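Long-range contacts in extracellular haem-binding protein (PDB 3FPW), which binds haem outside the cell, probably degrades it, and appears to work as an oligomer with a cognate two-component sensor kinase: residues Val88-Val93 against Ala166-Ala171; Tyr113-Arg118 against Gly148-Ala153. All coordinates share one frame; numbering follows the deposited sequence.

Interaction 1. Residues Val88-Val93 against Ala166-Ala171; sequences VSVAVV and AGIGVA
Val90 and Val170, a non-hydrogen-bonded antiparallel pair, lay their side chains alongside one another on one face of the sheet, CG2 of Val90 4.0 Å from CG2 of Val170. The row continues on the same face: Val90 CG1 lies 4.2 Å from Ile168 CG2, and Val92 sets its CG2 beside Ile168 CG1. At the other end Val170 CG1, anti to its own backbone N (chi1 176°), comes within 3.7 Å of Val88 CB. An alanine in place of Val170 would remove both methyls and is likely to leave a gap beside Val88 and Val90, beneath the helices 67-83 and 176-187 that cover this face. The two segments are the middle strands of a four-stranded antiparallel sheet, in a protein whose HbpS-like family belongs to the GAF clan. Ser89-Ala171, Ala91-Gly169 and Val93-Gly167 are hydrogen-bonded pairs, each closed by two N-H...O bonds; Gly169 N to Ala91 O, at 2.8 Å and 171°, is nearly straight. On the face bearing Ser89, Ala91 and Val93, Gly167 and Gly169 offer bare backbone, and helix 112-126 packs over Ala91, Val93 and Ala171. At the polar edge Ser89 N donates to Ala171 O over 2.9 Å, while the Ser89 hydroxyl bonds to Ser112 at the start of that helix.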
loop_
_atom_site.group_PDB
_atom_site.type_symbol
_atom_site.label_atom_id
_atom_site.label_comp_id
_atom_site.label_asym_id
_atom_site.label_seq_id
_atom_site.Cartn_x
_atom_site.Cartn_y
_atom_site.Cartn_z
ATOM N N VAL A 88 -20.009 -3.108 18.122
ATOM C CA VAL A 88 -18.799 -2.292 17.990
ATOM C C VAL A 88 -17.600 -3.171 17.747
ATOM O O VAL A 88 -17.640 -4.375 18.012
ATOM C CB VAL A 88 -18.524 -1.432 19.242
ATOM C CG1 VAL A 88 -19.722 -0.488 19.519
ATOM C CG2 VAL A 88 -18.162 -2.301 20.492
ATOM N N SER A 89 -16.543 -2.575 17.211
ATOM C CA SER A 89 -15.232 -3.183 17.253
ATOM C C SER A 89 -14.410 -2.431 18.282
ATOM O O SER A 89 -14.623 -1.224 18.515
ATOM C CB SER A 89 -14.516 -3.108 15.884
ATOM O OG SER A 89 -15.187 -3.857 14.880
ATOM N N VAL A 90 -13.439 -3.124 18.873
ATOM C CA VAL A 90 -12.624 -2.540 19.932
ATOM C C VAL A 90 -11.168 -2.886 19.657
ATOM O O VAL A 90 -10.844 -4.008 19.255
ATOM C CB VAL A 90 -13.046 -3.064 21.338
ATOM C CG1 VAL A 90 -12.205 -2.411 22.434
ATOM C CG2 VAL A 90 -14.518 -2.772 21.592
ATOM N N ALA A 91 -10.289 -1.913 19.850
ATOM C CA ALA A 91 -8.858 -2.181 19.710
ATOM C C ALA A 91 -8.120 -1.655 20.907
ATOM O O ALA A 91 -8.454 -0.567 21.412
ATOM C CB ALA A 91 -8.300 -1.527 18.459
ATOM N N VAL A 92 -7.061 -2.363 21.315
ATOM C CA VAL A 92 -6.137 -1.784 22.293
ATOM C C VAL A 92 -4.774 -1.679 21.616
ATOM O O VAL A 92 -4.266 -2.668 21.082
ATOM C CB VAL A 92 -6.041 -2.645 23.575
ATOM C CG1 VAL A 92 -5.043 -2.060 24.574
ATOM C CG2 VAL A 92 -7.434 -2.829 24.221
ATOM N N VAL A 93 -4.216 -0.471 21.600
ATOM C CA VAL A 93 -2.959 -0.194 20.911
ATOM C C VAL A 93 -1.921 0.311 21.931
ATOM O O VAL A 93 -2.186 1.187 22.754
ATOM C CB VAL A 93 -3.172 0.849 19.764
ATOM C CG1 VAL A 93 -1.833 1.264 19.137
ATOM C CG2 VAL A 93 -4.127 0.296 18.689
ATOM N N ALA A 166 -1.128 2.806 26.719
ATOM C CA ALA A 166 -2.010 2.176 25.752
ATOM C C ALA A 166 -3.144 3.127 25.392
ATOM O O ALA A 166 -3.424 4.087 26.115
ATOM C CB ALA A 166 -2.579 0.876 26.320
ATOM N N GLY A 167 -3.787 2.849 24.273
ATOM C CA GLY A 167 -5.053 3.515 23.947
ATOM C C GLY A 167 -6.091 2.445 23.719
ATOM O O GLY A 167 -5.781 1.384 23.181
ATOM N N ILE A 168 -7.338 2.716 24.110
ATOM C CA ILE A 168 -8.456 1.838 23.805
ATOM C C ILE A 168 -9.367 2.593 22.844
ATOM O O ILE A 168 -9.731 3.747 23.119
ATOM C CB ILE A 168 -9.247 1.497 25.068
ATOM C CG1 ILE A 168 -8.334 0.791 26.068
ATOM C CG2 ILE A 168 -10.446 0.629 24.695
ATOM C CD1 ILE A 168 -8.964 0.573 27.447
ATOM N N GLY A 169 -9.672 1.974 21.707
ATOM C CA GLY A 169 -10.501 2.598 20.680
ATOM C C GLY A 169 -11.732 1.770 20.372
ATOM O O GLY A 169 -11.674 0.558 20.359
ATOM N N VAL A 170 -12.870 2.438 20.165
ATOM C CA VAL A 170 -14.139 1.761 19.901
ATOM C C VAL A 170 -14.785 2.440 18.742
ATOM O O VAL A 170 -14.726 3.676 18.626
ATOM C CB VAL A 170 -15.088 1.846 21.114
ATOM C CG1 VAL A 170 -16.469 1.209 20.807
ATOM C CG2 VAL A 170 -14.444 1.138 22.286
ATOM N N ALA A 171 -15.375 1.651 17.870
ATOM C CA ALA A 171 -16.101 2.242 16.744
ATOM C C ALA A 171 -17.299 1.385 16.394
ATOM O O ALA A 171 -17.308 0.194 16.703
ATOM C CB ALA A 171 -15.141 2.366 15.529
#

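Interaction 2. Residues Tyr113-Arg118 against Gly148-Ala153; sequences YESAER and GTLFLA. With PO4 (phosphate ion), chain E; PO4 (phosphate ion), chain G; PO4 (phosphate ion), chain D.
Arg118 reaches from helix 112-126 along the loop 148-153, its CB 3.6 Å from Leu150 CB. With chi1 at -66°, CG stands anti to the carbonyl carbon and passes 3.6 Å from Gly148 O. The chain is extended from CG to NE, which carries the guanidinium past Gly148 to the phosphates; Pro147 of a second subunit also packs on Arg118. NE gives its hydrogen to O2 of one phosphate (chain E) over 3.0 Å, the acceptor lying in the guanidinium plane. The two terminal nitrogens grip a second phosphate (chain G) side by side, NH1 through O1 and NH2 through O2, with the phosphorus near the same plane. Gly148 approaches differently: its CA sits over one face of the guanidinium, 3.6 Å above the plane and offset toward the rim, while its N donates to the same phosphate O1 that NH1 holds, at 2.8 Å. NH1 also donates to a water that in turn donates to Thr149 O and ties arginine to loop. Deeper in, Ser115 in one of its two conformers lies against Leu150 CD2. Helix and loop thus meet through alkyl packing, a water and a shared phosphate. The phosphates probably come from the crystallisation liquor. Glu114 and Glu117 border the chain E phosphate, where the surroundings are mixed in charge, but the two-pronged grip on the chain G phosphate, joined by a backbone N-H, suggests a spot suited to an anion.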
loop_
_atom_site.group_PDB
_atom_site.type_symbol
_atom_site.label_atom_id
_atom_site.label_comp_id
_atom_site.label_asym_id
_atom_site.label_seq_id
_atom_site.Cartn_x
_atom_site.Cartn_y
_atom_site.Cartn_z
ATOM N N TYR A 113 -13.627 -1.671 12.334
ATOM C CA TYR A 113 -12.459 -2.377 12.814
ATOM C C TYR A 113 -11.223 -1.488 12.723
ATOM O O TYR A 113 -10.541 -1.232 13.742
ATOM C CB TYR A 113 -12.272 -3.640 11.976
ATOM C CG TYR A 113 -11.198 -4.549 12.476
ATOM C CD1 TYR A 113 -9.943 -4.503 11.915
ATOM C CD2 TYR A 113 -11.445 -5.495 13.490
ATOM C CE1 TYR A 113 -8.944 -5.336 12.347
ATOM C CE2 TYR A 113 -10.439 -6.347 13.912
ATOM C CZ TYR A 113 -9.190 -6.244 13.337
ATOM O OH TYR A 113 -8.153 -7.065 13.697
ATOM N N GLU A 114 -10.968 -0.945 11.525
ATOM C CA GLU A 114 -9.845 -0.011 11.347
ATOM C C GLU A 114 -10.072 1.301 12.084
ATOM O O GLU A 114 -9.130 1.901 12.591
ATOM C CB GLU A 114 -9.532 0.207 9.869
ATOM C CG GLU A 114 -8.992 -1.082 9.210
ATOM C CD GLU A 114 -8.407 -0.833 7.823
ATOM O OE1 GLU A 114 -7.923 0.292 7.576
ATOM O OE2 GLU A 114 -8.394 -1.778 6.997
ATOM N N SER A 115 -11.326 1.749 12.138
ATOM C CA SER A 115 -11.658 2.972 12.854
ATOM C C SER A 115 -11.243 2.836 14.317
ATOM O O SER A 115 -10.630 3.734 14.863
ATOM C CB SER A 115 -13.155 3.271 12.745
ATOM O OG SER A 115 -13.505 4.463 13.439
ATOM N N ALA A 116 -11.574 1.708 14.943
ATOM C CA ALA A 116 -11.237 1.485 16.350
ATOM C C ALA A 116 -9.719 1.473 16.547
ATOM O O ALA A 116 -9.191 2.125 17.467
ATOM C CB ALA A 116 -11.828 0.196 16.833
ATOM N N GLU A 117 -9.016 0.790 15.643
ATOM C CA GLU A 117 -7.559 0.743 15.717
ATOM C C GLU A 117 -6.938 2.125 15.640
ATOM O O GLU A 117 -6.054 2.472 16.438
ATOM C CB GLU A 117 -7.003 -0.104 14.580
ATOM C CG GLU A 117 -6.852 -1.553 14.858
ATOM C CD GLU A 117 -5.932 -2.198 13.828
ATOM O OE1 GLU A 117 -6.270 -2.083 12.631
ATOM O OE2 GLU A 117 -4.877 -2.779 14.201
ATOM N N ARG A 118 -7.387 2.925 14.679
ATOM C CA ARG A 118 -6.808 4.249 14.501
ATOM C C ARG A 118 -7.132 5.175 15.655
ATOM O O ARG A 118 -6.288 5.983 16.039
ATOM C CB ARG A 118 -7.220 4.850 13.168
ATOM C CG ARG A 118 -6.630 4.067 12.027
ATOM C CD ARG A 118 -6.952 4.717 10.693
ATOM N NE ARG A 118 -6.109 4.128 9.656
ATOM C CZ ARG A 118 -5.318 4.824 8.856
ATOM N NH1 ARG A 118 -5.292 6.163 8.918
ATOM N NH2 ARG A 118 -4.586 4.178 7.962
ATOM N N GLY A 148 -1.845 7.324 10.057
ATOM C CA GLY A 148 -2.280 6.319 11.034
ATOM C C GLY A 148 -3.272 6.851 12.053
ATOM O O GLY A 148 -3.766 6.107 12.901
ATOM N N THR A 149 -3.579 8.139 11.951
ATOM C CA THR A 149 -4.469 8.796 12.923
ATOM C C THR A 149 -5.953 8.868 12.527
ATOM O O THR A 149 -6.321 8.748 11.351
ATOM C CB THR A 149 -3.987 10.215 13.258
ATOM O OG1 THR A 149 -4.071 11.029 12.086
ATOM C CG2 THR A 149 -2.519 10.176 13.752
ATOM N N LEU A 150 -6.800 9.054 13.528
ATOM C CA LEU A 150 -8.218 9.297 13.310
ATOM C C LEU A 150 -8.707 10.168 14.441
ATOM O O LEU A 150 -8.821 9.716 15.575
ATOM C CB LEU A 150 -8.988 7.972 13.248
ATOM C CG LEU A 150 -10.483 8.138 13.014
ATOM C CD1 LEU A 150 -10.793 9.019 11.819
ATOM C CD2 LEU A 150 -11.125 6.736 12.845
ATOM N N PHE A 151 -8.973 11.433 14.128
ATOM C CA PHE A 151 -9.328 12.423 15.133
ATOM C C PHE A 151 -10.853 12.470 15.301
ATOM O O PHE A 151 -11.535 13.419 14.893
ATOM C CB PHE A 151 -8.786 13.774 14.690
ATOM C CG PHE A 151 -7.322 13.936 14.961
ATOM C CD1 PHE A 151 -6.367 13.319 14.159
ATOM C CD2 PHE A 151 -6.886 14.681 16.052
ATOM C CE1 PHE A 151 -5.005 13.467 14.410
ATOM C CE2 PHE A 151 -5.516 14.823 16.310
ATOM C CZ PHE A 151 -4.578 14.216 15.501
ATOM N N LEU A 152 -11.388 11.419 15.888
ATOM C CA LEU A 152 -12.822 11.213 15.953
ATOM C C LEU A 152 -13.096 10.514 17.276
ATOM O O LEU A 152 -12.415 9.540 17.619
ATOM C CB LEU A 152 -13.238 10.327 14.776
ATOM C CG LEU A 152 -14.692 9.900 14.697
ATOM C CD1 LEU A 152 -15.603 11.124 14.460
ATOM C CD2 LEU A 152 -14.838 8.859 13.598
ATOM N N ALA A 153 -14.039 11.062 18.045
ATOM C CA ALA A 153 -14.389 10.529 19.362
ATOM C C ALA A 153 -14.502 9.002 19.375
ATOM O O ALA A 153 -15.084 8.396 18.474
ATOM C CB ALA A 153 -15.703 11.158 19.838
HETATM P P PO4 E . -4.624 0.832 10.595
HETATM O O1 PO4 E . -4.947 0.300 11.972
HETATM O O2 PO4 E . -5.896 1.179 9.839
HETATM O O3 PO4 E . -3.774 2.079 10.722
HETATM O O4 PO4 E . -3.858 -0.234 9.838
HETATM P P PO4 G . -2.339 6.146 6.565
HETATM O O1 PO4 G . -3.031 7.136 7.480
HETATM O O2 PO4 G . -3.333 5.548 5.594
HETATM O O3 PO4 G . -1.253 6.877 5.807
HETATM O O4 PO4 G . -1.718 5.033 7.381
HETATM P P PO4 D . -17.341 5.097 13.888
HETATM O O1 PO4 D . -18.035 4.539 15.126
HETATM O O2 PO4 D . -18.313 6.054 13.244
HETATM O O3 PO4 D . -16.170 5.879 14.390
HETATM O O4 PO4 D . -16.849 4.070 12.842
HETATM O O HOH W 1 -7.932 7.492 9.569
#

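How the interactions relate
Interaction 1 lies in the core, about 4 Å between its centre and that of the chain, and no other subunit of the assembly touches it. Interaction 2, nested within the loop that interaction 1 closes, lies further out, at about 8 Å, and borders a second subunit. Helix 112-126 joins them: its Ala116 CB packs 3.5 Å from Gly169 O and its Glu117 CA 3.6 Å from Ala91 CB, while Arg118, further along the helix, turns to the loop. The chemistry follows the place. Paired backbone groups and aliphatic side chains hold the strands together, whereas helix and loop add charge, phosphate and water to a small aliphatic contact near the subunit boundary.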